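Local coordinates for peptide ABC transporter, peptide-binding protein (Thermus thermophilus, PDB 2D5W) that binds oligopeptides and probably delivers them to an ABC transporter for uptake, at residues I85-R88 against P89-W93; E142-Y145 against Y146-Y150; R396-G400 against R401-F405; E427-K431 against I432-V436; N439-P442 against S443-F447. All coordinates share one frame; numbering follows the deposited sequence.

Contact 1. Residues I85-R88 against P89-W93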
# COMPACT_ATOMS: atom_id res chain seq x y z
N ILE A 85 13.29 7.16 -21.46
CA ILE A 85 14.15 6.54 -20.47
C ILE A 85 15.23 5.71 -21.15
O ILE A 85 14.95 5.00 -22.12
CB ILE A 85 13.32 5.61 -19.54
CG1 ILE A 85 12.28 6.44 -18.79
CG2 ILE A 85 14.25 4.87 -18.58
CD1 ILE A 85 11.37 5.64 -17.89
N THR A 86 16.46 5.83 -20.66
CA THR A 86 17.57 5.07 -21.19
C THR A 86 18.06 4.14 -20.08
O THR A 86 18.44 4.61 -19.01
CB THR A 86 18.74 5.98 -21.63
OG1 THR A 86 18.29 6.90 -22.63
CG2 THR A 86 19.88 5.15 -22.20
N ILE A 87 18.03 2.84 -20.34
CA ILE A 87 18.48 1.86 -19.35
C ILE A 87 20.01 1.86 -19.33
O ILE A 87 20.64 1.85 -20.39
CB ILE A 87 17.99 0.44 -19.71
CG1 ILE A 87 16.46 0.43 -19.81
CG2 ILE A 87 18.48 -0.56 -18.67
CD1 ILE A 87 15.89 -0.90 -20.28
N ARG A 88 20.61 1.89 -18.15
CA ARG A 88 22.07 1.88 -18.03
C ARG A 88 22.63 0.65 -18.74
O ARG A 88 22.03 -0.42 -18.72
CB ARG A 88 22.51 1.83 -16.57
CG ARG A 88 22.31 3.12 -15.80
CD ARG A 88 22.75 2.96 -14.35
NE ARG A 88 24.13 2.51 -14.25
CZ ARG A 88 25.06 3.09 -13.50
NH1 ARG A 88 26.30 2.61 -13.47
NH2 ARG A 88 24.76 4.17 -12.78
N PRO A 89 23.81 0.78 -19.36
CA PRO A 89 24.44 -0.34 -20.06
C PRO A 89 24.81 -1.50 -19.14
O PRO A 89 24.94 -2.64 -19.58
CB PRO A 89 25.66 0.29 -20.71
CG PRO A 89 26.02 1.39 -19.75
CD PRO A 89 24.67 1.98 -19.43
N ASP A 90 24.97 -1.20 -17.85
CA ASP A 90 25.35 -2.21 -16.87
C ASP A 90 24.20 -2.71 -15.99
O ASP A 90 24.44 -3.37 -14.97
CB ASP A 90 26.50 -1.69 -15.99
CG ASP A 90 26.24 -0.30 -15.46
OD1 ASP A 90 25.09 0.18 -15.52
OD2 ASP A 90 27.20 0.33 -14.96
N ALA A 91 22.96 -2.40 -16.36
CA ALA A 91 21.82 -2.88 -15.58
C ALA A 91 21.70 -4.36 -15.89
O ALA A 91 21.52 -4.75 -17.05
CB ALA A 91 20.55 -2.14 -16.01
N LYS A 92 21.79 -5.20 -14.86
CA LYS A 92 21.73 -6.64 -15.06
C LYS A 92 20.94 -7.42 -14.02
O LYS A 92 20.87 -7.03 -12.85
CB LYS A 92 23.15 -7.23 -15.10
CG LYS A 92 24.02 -6.71 -16.22
CD LYS A 92 25.37 -7.42 -16.25
CE LYS A 92 26.29 -6.79 -17.28
NZ LYS A 92 25.65 -6.69 -18.62
N TRP A 93 20.35 -8.52 -14.46
CA TRP A 93 19.62 -9.41 -13.57
C TRP A 93 20.67 -10.19 -12.76
O TRP A 93 21.84 -10.28 -13.17
CB TRP A 93 18.75 -10.38 -14.37
CG TRP A 93 17.64 -9.71 -15.13
CD1 TRP A 93 17.58 -9.49 -16.48
CD2 TRP A 93 16.42 -9.19 -14.59
NE1 TRP A 93 16.41 -8.86 -16.81
CE2 TRP A 93 15.67 -8.66 -15.67
CE3 TRP A 93 15.88 -9.11 -13.30
CZ2 TRP A 93 14.42 -8.06 -15.50
CZ3 TRP A 93 14.63 -8.51 -13.13
CH2 TRP A 93 13.92 -8.00 -14.22

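Contact 2. Residues E142-Y145 against Y146-Y150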
# COMPACT_ATOMS: atom_id res chain seq x y z
N GLU A 142 -1.56 9.29 -22.02
CA GLU A 142 -2.57 10.09 -22.70
C GLU A 142 -3.98 9.64 -22.32
O GLU A 142 -4.39 8.52 -22.65
CB GLU A 142 -2.39 10.01 -24.21
CG GLU A 142 -3.35 10.92 -24.98
CD GLU A 142 -3.17 10.83 -26.48
OE1 GLU A 142 -2.07 11.13 -26.97
OE2 GLU A 142 -4.15 10.46 -27.17
N PRO A 143 -4.74 10.49 -21.62
CA PRO A 143 -4.33 11.82 -21.18
C PRO A 143 -3.33 11.74 -20.03
O PRO A 143 -3.35 10.78 -19.25
CB PRO A 143 -5.65 12.46 -20.75
CG PRO A 143 -6.39 11.30 -20.18
CD PRO A 143 -6.12 10.20 -21.19
N ALA A 144 -2.47 12.74 -19.91
CA ALA A 144 -1.47 12.77 -18.86
C ALA A 144 -2.07 13.31 -17.56
O ALA A 144 -2.93 14.20 -17.59
CB ALA A 144 -0.30 13.64 -19.28
N TYR A 145 -1.63 12.76 -16.44
CA TYR A 145 -2.08 13.19 -15.12
C TYR A 145 -0.94 13.95 -14.47
O TYR A 145 0.23 13.76 -14.81
CB TYR A 145 -2.47 11.99 -14.25
CG TYR A 145 -3.76 11.31 -14.64
CD1 TYR A 145 -4.27 10.25 -13.87
CD2 TYR A 145 -4.49 11.71 -15.76
CE1 TYR A 145 -5.46 9.62 -14.22
CE2 TYR A 145 -5.68 11.09 -16.11
CZ TYR A 145 -6.16 10.05 -15.33
OH TYR A 145 -7.35 9.44 -15.69
N TYR A 146 -1.27 14.80 -13.50
CA TYR A 146 -0.28 15.64 -12.84
C TYR A 146 0.86 14.90 -12.15
O TYR A 146 1.94 15.47 -11.96
CB TYR A 146 -0.98 16.55 -11.82
CG TYR A 146 -1.32 15.88 -10.50
CD1 TYR A 146 -0.47 16.01 -9.40
CD2 TYR A 146 -2.47 15.12 -10.36
CE1 TYR A 146 -0.77 15.39 -8.18
CE2 TYR A 146 -2.78 14.49 -9.15
CZ TYR A 146 -1.92 14.63 -8.07
OH TYR A 146 -2.21 14.00 -6.88
N TYR A 147 0.64 13.64 -11.80
CA TYR A 147 1.65 12.86 -11.09
C TYR A 147 2.43 11.83 -11.91
O TYR A 147 3.21 11.07 -11.35
CB TYR A 147 0.99 12.14 -9.91
CG TYR A 147 -0.16 11.20 -10.27
CD1 TYR A 147 0.00 10.18 -11.21
CD2 TYR A 147 -1.38 11.30 -9.62
CE1 TYR A 147 -1.02 9.28 -11.48
CE2 TYR A 147 -2.41 10.40 -9.88
CZ TYR A 147 -2.23 9.39 -10.81
OH TYR A 147 -3.23 8.48 -11.05
N ASP A 148 2.24 11.82 -13.23
CA ASP A 148 2.92 10.83 -14.05
C ASP A 148 4.45 10.82 -14.03
O ASP A 148 5.06 9.79 -14.31
CB ASP A 148 2.40 10.91 -15.49
CG ASP A 148 0.98 10.38 -15.62
OD1 ASP A 148 0.30 10.72 -16.62
OD2 ASP A 148 0.53 9.62 -14.74
N THR A 149 5.07 11.95 -13.69
CA THR A 149 6.53 12.00 -13.64
C THR A 149 7.06 11.65 -12.25
O THR A 149 8.28 11.57 -12.06
CB THR A 149 7.09 13.38 -14.03
OG1 THR A 149 6.63 14.37 -13.10
CG2 THR A 149 6.65 13.76 -15.44
N TYR A 150 6.16 11.46 -11.29
CA TYR A 150 6.55 11.14 -9.92
C TYR A 150 7.13 9.73 -9.79
O TYR A 150 6.47 8.74 -10.11
CB TYR A 150 5.35 11.24 -8.98
CG TYR A 150 4.73 12.62 -8.81
CD1 TYR A 150 3.69 12.81 -7.90
CD2 TYR A 150 5.17 13.72 -9.55
CE1 TYR A 150 3.09 14.05 -7.74
CE2 TYR A 150 4.57 14.98 -9.39
CZ TYR A 150 3.53 15.13 -8.48
OH TYR A 150 2.92 16.35 -8.30

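Contact 3. Residues R396-G400 against R401-F405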
# COMPACT_ATOMS: atom_id res chain seq x y z
N ARG A 396 -34.39 -5.51 13.83
CA ARG A 396 -35.36 -4.93 12.91
C ARG A 396 -35.72 -5.99 11.88
O ARG A 396 -35.07 -7.03 11.80
CB ARG A 396 -34.80 -3.67 12.23
CG ARG A 396 -33.78 -3.91 11.13
CD ARG A 396 -33.46 -2.60 10.43
NE ARG A 396 -32.51 -2.78 9.34
CZ ARG A 396 -32.21 -1.84 8.44
NH1 ARG A 396 -31.33 -2.10 7.48
NH2 ARG A 396 -32.79 -0.65 8.50
N THR A 397 -36.78 -5.74 11.12
CA THR A 397 -37.21 -6.69 10.11
C THR A 397 -36.83 -6.20 8.72
O THR A 397 -37.05 -5.04 8.39
CB THR A 397 -38.73 -6.92 10.17
OG1 THR A 397 -39.09 -7.35 11.49
CG2 THR A 397 -39.16 -7.98 9.17
N VAL A 398 -36.24 -7.09 7.92
CA VAL A 398 -35.84 -6.77 6.56
C VAL A 398 -36.25 -7.94 5.67
O VAL A 398 -35.85 -9.08 5.92
CB VAL A 398 -34.31 -6.56 6.45
CG1 VAL A 398 -33.92 -6.28 5.00
CG2 VAL A 398 -33.88 -5.40 7.34
N ASN A 399 -37.05 -7.66 4.66
CA ASN A 399 -37.53 -8.70 3.75
C ASN A 399 -38.25 -9.80 4.53
O ASN A 399 -38.14 -10.98 4.20
CB ASN A 399 -36.37 -9.30 2.95
CG ASN A 399 -35.77 -8.32 1.95
OD1 ASN A 399 -34.80 -8.63 1.26
ND2 ASN A 399 -36.36 -7.13 1.86
N GLY A 400 -38.96 -9.41 5.59
CA GLY A 400 -39.70 -10.36 6.40
C GLY A 400 -38.87 -11.18 7.36
O GLY A 400 -39.39 -12.04 8.07
N ARG A 401 -37.56 -10.92 7.40
CA ARG A 401 -36.65 -11.64 8.28
C ARG A 401 -36.18 -10.78 9.44
O ARG A 401 -35.93 -9.59 9.28
CB ARG A 401 -35.44 -12.11 7.47
CG ARG A 401 -35.79 -13.09 6.36
CD ARG A 401 -34.75 -13.08 5.24
NE ARG A 401 -33.37 -13.14 5.73
CZ ARG A 401 -32.65 -12.07 6.05
NH1 ARG A 401 -33.16 -10.85 5.92
NH2 ARG A 401 -31.41 -12.22 6.50
N THR A 402 -36.08 -11.39 10.62
CA THR A 402 -35.62 -10.66 11.79
C THR A 402 -34.10 -10.61 11.78
O THR A 402 -33.44 -11.65 11.80
CB THR A 402 -36.10 -11.32 13.09
OG1 THR A 402 -37.52 -11.28 13.15
CG2 THR A 402 -35.52 -10.60 14.31
N VAL A 403 -33.55 -9.40 11.73
CA VAL A 403 -32.11 -9.23 11.70
C VAL A 403 -31.61 -8.52 12.96
O VAL A 403 -32.28 -7.65 13.51
CB VAL A 403 -31.68 -8.41 10.46
CG1 VAL A 403 -32.14 -9.12 9.19
CG2 VAL A 403 -32.24 -7.01 10.52
N ARG A 404 -30.42 -8.93 13.40
CA ARG A 404 -29.79 -8.36 14.58
C ARG A 404 -28.56 -7.57 14.16
O ARG A 404 -27.86 -7.96 13.23
CB ARG A 404 -29.37 -9.46 15.55
CG ARG A 404 -30.51 -10.25 16.13
CD ARG A 404 -30.02 -11.37 17.04
NE ARG A 404 -29.18 -10.88 18.13
CZ ARG A 404 -27.85 -10.87 18.11
NH1 ARG A 404 -27.18 -10.40 19.16
NH2 ARG A 404 -27.19 -11.33 17.06
N PHE A 405 -28.29 -6.47 14.85
CA PHE A 405 -27.13 -5.66 14.51
C PHE A 405 -25.85 -6.19 15.13
O PHE A 405 -25.32 -5.62 16.09
CB PHE A 405 -27.36 -4.19 14.89
CG PHE A 405 -26.61 -3.22 14.01
CD1 PHE A 405 -27.27 -2.13 13.44
CD2 PHE A 405 -25.26 -3.40 13.73
CE1 PHE A 405 -26.60 -1.24 12.61
CE2 PHE A 405 -24.58 -2.51 12.89
CZ PHE A 405 -25.25 -1.43 12.34

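Contact 4. Residues E427-K431 against I432-V436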
# COMPACT_ATOMS: atom_id res chain seq x y z
N GLU A 427 -16.98 -1.67 23.37
CA GLU A 427 -17.63 -1.33 24.63
C GLU A 427 -18.67 -0.23 24.43
O GLU A 427 -19.76 -0.29 25.01
CB GLU A 427 -16.58 -0.89 25.65
CG GLU A 427 -17.11 -0.76 27.06
CD GLU A 427 -16.01 -0.60 28.09
OE1 GLU A 427 -15.14 -1.49 28.16
OE2 GLU A 427 -16.01 0.41 28.82
N ASP A 428 -18.35 0.76 23.61
CA ASP A 428 -19.29 1.85 23.35
C ASP A 428 -20.39 1.44 22.38
O ASP A 428 -21.55 1.81 22.54
CB ASP A 428 -18.55 3.07 22.82
CG ASP A 428 -17.82 3.83 23.92
OD1 ASP A 428 -16.71 4.35 23.65
OD2 ASP A 428 -18.36 3.93 25.04
N LEU A 429 -20.02 0.67 21.36
CA LEU A 429 -20.99 0.21 20.38
C LEU A 429 -22.07 -0.62 21.07
O LEU A 429 -23.26 -0.52 20.74
CB LEU A 429 -20.30 -0.61 19.29
CG LEU A 429 -19.47 0.21 18.29
CD1 LEU A 429 -18.53 -0.70 17.52
CD2 LEU A 429 -20.40 0.95 17.34
N LYS A 430 -21.67 -1.42 22.05
CA LYS A 430 -22.63 -2.25 22.77
C LYS A 430 -23.66 -1.40 23.52
O LYS A 430 -24.82 -1.79 23.62
CB LYS A 430 -21.89 -3.16 23.76
CG LYS A 430 -22.81 -4.10 24.53
CD LYS A 430 -22.04 -5.02 25.46
CE LYS A 430 -21.14 -5.98 24.69
NZ LYS A 430 -20.43 -6.92 25.60
N LYS A 431 -23.24 -0.25 24.03
CA LYS A 431 -24.15 0.63 24.76
C LYS A 431 -25.34 1.06 23.91
O LYS A 431 -26.43 1.28 24.44
CB LYS A 431 -23.41 1.87 25.27
CG LYS A 431 -22.33 1.56 26.29
CD LYS A 431 -21.68 2.83 26.83
CE LYS A 431 -20.58 2.50 27.82
NZ LYS A 431 -19.96 3.73 28.39
N ILE A 432 -25.14 1.19 22.60
CA ILE A 432 -26.24 1.59 21.72
C ILE A 432 -26.85 0.41 20.97
O ILE A 432 -27.66 0.60 20.06
CB ILE A 432 -25.81 2.67 20.71
CG1 ILE A 432 -24.65 2.17 19.85
CG2 ILE A 432 -25.44 3.95 21.45
CD1 ILE A 432 -24.27 3.10 18.72
N GLY A 433 -26.45 -0.80 21.33
CA GLY A 433 -27.03 -1.97 20.70
C GLY A 433 -26.35 -2.58 19.49
O GLY A 433 -26.97 -3.35 18.77
N ILE A 434 -25.09 -2.22 19.25
CA ILE A 434 -24.38 -2.81 18.13
C ILE A 434 -23.37 -3.80 18.70
O ILE A 434 -22.51 -3.44 19.50
CB ILE A 434 -23.64 -1.75 17.28
CG1 ILE A 434 -24.67 -0.90 16.52
CG2 ILE A 434 -22.68 -2.43 16.30
CD1 ILE A 434 -24.06 0.19 15.65
N ALA A 435 -23.51 -5.06 18.31
CA ALA A 435 -22.62 -6.12 18.76
C ALA A 435 -21.54 -6.29 17.70
O ALA A 435 -21.80 -6.14 16.50
CB ALA A 435 -23.38 -7.43 18.94
N VAL A 436 -20.33 -6.59 18.15
CA VAL A 436 -19.20 -6.78 17.25
C VAL A 436 -18.71 -8.21 17.27
O VAL A 436 -18.46 -8.78 18.33
CB VAL A 436 -18.04 -5.84 17.64
CG1 VAL A 436 -16.79 -6.19 16.84
CG2 VAL A 436 -18.43 -4.40 17.41

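Contact 5. Residues N439-P442 against S443-F447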
# COMPACT_ATOMS: atom_id res chain seq x y z
N ASN A 439 -13.22 -11.01 13.91
CA ASN A 439 -12.77 -12.04 12.98
C ASN A 439 -11.45 -11.58 12.38
O ASN A 439 -11.40 -11.04 11.28
CB ASN A 439 -13.81 -12.27 11.89
CG ASN A 439 -13.39 -13.34 10.91
OD1 ASN A 439 -12.56 -14.19 11.23
ND2 ASN A 439 -13.96 -13.31 9.71
N ASN A 440 -10.37 -11.81 13.13
CA ASN A 440 -9.05 -11.39 12.71
C ASN A 440 -8.20 -12.52 12.13
O ASN A 440 -8.42 -13.69 12.43
CB ASN A 440 -8.30 -10.77 13.89
CG ASN A 440 -9.06 -9.61 14.52
OD1 ASN A 440 -9.90 -8.97 13.88
ND2 ASN A 440 -8.76 -9.34 15.78
N ALA A 441 -7.24 -12.14 11.30
CA ALA A 441 -6.33 -13.10 10.68
C ALA A 441 -5.04 -12.36 10.33
O ALA A 441 -4.99 -11.13 10.38
CB ALA A 441 -6.97 -13.70 9.43
N PRO A 442 -3.98 -13.10 9.97
CA PRO A 442 -2.71 -12.45 9.62
C PRO A 442 -2.79 -11.57 8.38
O PRO A 442 -3.66 -11.76 7.52
CB PRO A 442 -1.77 -13.63 9.39
CG PRO A 442 -2.36 -14.74 10.21
CD PRO A 442 -3.84 -14.57 9.97
N SER A 443 -1.87 -10.63 8.30
CA SER A 443 -1.75 -9.73 7.16
C SER A 443 -1.68 -10.53 5.86
O SER A 443 -2.32 -10.19 4.87
CB SER A 443 -0.48 -8.88 7.33
OG SER A 443 -0.09 -8.23 6.13
N ALA A 444 -0.90 -11.62 5.88
CA ALA A 444 -0.74 -12.47 4.70
C ALA A 444 -2.05 -13.10 4.24
O ALA A 444 -2.15 -13.57 3.10
CB ALA A 444 0.30 -13.55 4.99
N VAL A 445 -3.04 -13.12 5.12
CA VAL A 445 -4.35 -13.67 4.79
C VAL A 445 -5.35 -12.58 4.40
O VAL A 445 -5.92 -12.62 3.32
CB VAL A 445 -4.94 -14.48 5.98
CG1 VAL A 445 -6.38 -14.89 5.68
CG2 VAL A 445 -4.10 -15.72 6.24
N VAL A 446 -5.54 -11.59 5.27
CA VAL A 446 -6.52 -10.55 5.00
C VAL A 446 -6.19 -9.60 3.85
O VAL A 446 -7.09 -9.01 3.26
CB VAL A 446 -6.85 -9.72 6.27
CG1 VAL A 446 -7.36 -10.63 7.37
CG2 VAL A 446 -5.62 -8.93 6.73
N PHE A 447 -4.91 -9.47 3.53
CA PHE A 447 -4.52 -8.57 2.45
C PHE A 447 -4.28 -9.29 1.12
O PHE A 447 -3.85 -8.68 0.15
CB PHE A 447 -3.28 -7.76 2.86
CG PHE A 447 -3.52 -6.84 4.03
CD1 PHE A 447 -2.52 -6.63 4.97
CD2 PHE A 447 -4.75 -6.19 4.20
CE1 PHE A 447 -2.73 -5.80 6.07
CE2 PHE A 447 -4.96 -5.34 5.30
CZ PHE A 447 -3.95 -5.15 6.23

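Contact 1. Residues I85-R88 against P89-W93
The guanidinium of Arg88 and the carboxylate of Asp90 meet edge to edge, with their planes only 14° apart. The carboxylate lies in the guanidinium plane rather than over a face. Arg88 grips it side-on with two nitrogens, one for each oxygen. NE of Arg88 gives a nearly straight bond of 2.8 Å to OD1 of Asp90. NH1 of Arg88 reaches OD2 of Asp90 at 2.9 Å. Both oxygens accept through their syn lone pairs, on the inner side of the carboxylate. The arginine chain bends at its third torsion (chi3 56°), which turns the guanidinium edge back over the turn toward the acid. An alanine here would take away both donors and is likely to leave the Asp90 carboxylate without its ionic mate and freer to rotate.

Below this ion pair the backbone makes a type I beta turn from Arg88 to Ala91. It is closed by Ala91 N to Arg88 O at 3.2 Å. A small apolar contact sits beside the turn: Ile87 CG2 meets Ala91 CB at 3.7 Å. Pro89 occupies the second position of the turn, where its ring suits the backbone angles.

The turn follows strand 78-86 and leads into the loop before helix 101-112. Arg88 also touches Ile234, and Asp90 touches Pro233. The two charged bonds tie Arg88 to Asp90, and the backbone bond ties Arg88 to Ala91, so all three hold the same turn. The two-point grip holds both planar groups against rotation, and the paired charges probably offset each other at this partly exposed corner.

Contact 2. Residues E142-Y145 against Y146-Y150
Tyr145 presents its ring edge to the face of Tyr147 in an offset edge-to-face pair. The planes stand at 81° and the centroids are 5.8 Å apart. The rings lie side by side and point the same way. CD1 of Tyr145 comes to 3.8 Å from CZ of Tyr147. CB of Tyr145 adds a CH-pi contact over the Tyr147 face, 4.3 Å from the ring centroid. Tyr147 has CG between its backbone N and carbonyl carbon (chi1 58°), which swings its ring back beside Tyr145.

The polar side is as closely knit. Tyr145 N donates almost straight to Asp148 OD1 at 2.8 Å, from above the carboxylate plane. In return Asp148 N donates to Tyr145 O at 3.2 Å, closing a type I beta turn. A leucine in place of Asp148 would probably leave Tyr145 N without its acceptor and Arg126 without the carboxylate of its salt bridge.

Away from this buried core the chain is less enclosed: Glu142 and Pro143 before it, and Thr149 and Tyr150 after it, are partly exposed. A second type I turn, from Tyr147 to Tyr150, carries the chain onward.

The three hydroxyls bond to other parts of the chain: Tyr145 OH to Asp122, Tyr146 OH to Glu474 O and Tyr147 OH to Asp475. Asp148 thus ties a backbone N-H to the Arg126 charge. With Arg126 also in a cation-pi contact with Tyr145, the buried acid is probably stabilised in its charged form.

Contact 3. Residues R396-G400 against R401-F405
Arg396 and Val403 exchange two backbone hydrogen bonds. Val403 N to Arg396 O is the shorter, 2.8 Å, and Arg396 N returns a bond to Val403 O at 3.0 Å. Nearer the turn, Val398 and Arg401 form a second such pair. Val398 N reaches Arg401 O at 2.9 Å, and Arg401 N reaches Val398 O at 2.9 Å too. Thr397 and Thr402 form the non-hydrogen-bonded pair between these two.

A type I' turn from Val398 to Arg401 links the strands. Asn399 and Gly400 fill its two middle places, both with positive phi. This is the classic two-residue loop of a tight beta hairpin.

Arg401 adds a weak bond from NH1 to Val398 O, 3.2 Å long. A kink at CG-CD (chi3 47°) brings NH1 back over the turn. The stronger partner of this arginine is Asp319, which forms a salt bridge with NH2.

The packing lies on the face that carries Arg396, Val398, Arg401 and Val403. CG2 of Val403 touches CG of Arg396 at 3.5 Å and CG2 of Val398 at 3.9 Å. One valine methyl thus serves two side chains of the opposite strand. Beyond CG, the Arg396 chain runs extended, and its NH1 and NH2 donate to the carbonyls of Asp319 and Met384.

The hairpin pairs strands 394-398 and 401-410 within the larger mixed sheet. Val398 and Val403 lean on helix 315-320. Trp386 meets Arg396 and Val403, while Asn399 and Gly400 lie at the exposed tip.

Contact 4. Residues E427-K431 against I432-V436
Ile432 N donates to Leu429 O at 3.1 Å, near the C-terminal end of helix 416-431. With chi1 at 59°, CG1 of Ile432 folds back and comes to 3.2 Å from Leu429 O.

Gly433 comes next, with positive phi. Its N donates to Lys430 O at 3.0 Å. At these backbone angles a side chain would press on the carbonyl oxygen of Ile432.

Ile434 N then bonds to Leu429 O at 2.9 Å. Together with the Gly433 bond this makes a Schellman motif, with Gly433 as the C-prime residue. Leu429 O is gripped by two donors, Ile432 N and Ile434 N, from opposite faces of its carbonyl plane. The Ile434 side chain meets Leu429 across the turn, CB to CB at 4.1 Å.

After Ala435, Val436 points toward the helix. Its CG2 meets Leu429 CD1 at 3.7 Å. Leu429 thus sends CD1 to Val436, while its CB and CD2 meet Ile434.

The motif ends helix 416-431 and leads the chain into strand 435-438. These two elements and strand 401-410 form a beta-alpha-beta unit. Ile432 and Ile434 also pack on helix 374-383. Ile434 and Val436 further touch strand 401-410, on Phe405 and Ile407, and on Tyr409 respectively.

Contact 5. Residues N439-P442 against S443-F447
Ala441 points its CB toward the first turn of helix 443-446, between two valines. CG1 of Val446 lies 3.7 Å from CB of Ala441. CG1 of Val445 meets the same CB at 4.0 Å. The single methyl thus spans neighbouring side chains of the helix.

Pro442 and Val445 lie side by side and point the same way. Ring atom CD of Pro442 touches CG2 of Val445 at 3.9 Å. In Val445, CG1 is anti to the backbone N (chi1 173°), while CG2 lies beside that N. This divides the two branches: CG1 goes to Ala441 and CG2 to the proline ring. Val446 is turned differently. Its CG1 reaches Ala441, while its CG2 stays near Pro442 O at 3.5 Å and rests over the centre of one face of the Phe447 ring.

Under these apolar groups, Pro442 O accepts two backbone bonds. Val446 N at 2.9 Å and Val445 N at 2.8 Å both donate to Pro442 O. The two bonds fix the first turn and hold the valines against the loop.

The hydroxyl of buried Ser443 bonds to Gln14 and Gln30. Asn440 bonds to Gln422 of helix 416-431. Val446 and Phe447 pack on Phe464 of strand 463-469, and Phe447 also touches an apolar side chain of the bound peptide.

The arrangement is a helix N-terminus with proline at the N-cap, whose carbonyl starts the helical bonding. Here it places the short helix after strand 435-438, with Phe447 at its end beside the peptide site.

How the contacts relate
All five contacts are local and lie in series; none nests in or crosses another. Contact 1 closes a turn after strand 78-86. Contact 2 closes turns after strand 136-141, the neighbour of 78-86 in the four-stranded sheet; their centres are about 24 Å apart. Contacts 3 and 4 include strands of the larger mixed sheet, and contact 5 follows directly after one of them. Contact 3 closes the hairpin 394-398/401-410. Contact 4 ends helix 416-431 and leads into strand 435-438. These two touch: Phe405 O probably accepts a hydrogen bond from Ala435 N, and the Phe405 ring packs on Ile434. Contact 5 then carries the chain from strand 435-438 into helix 443-446, toward the bound peptide.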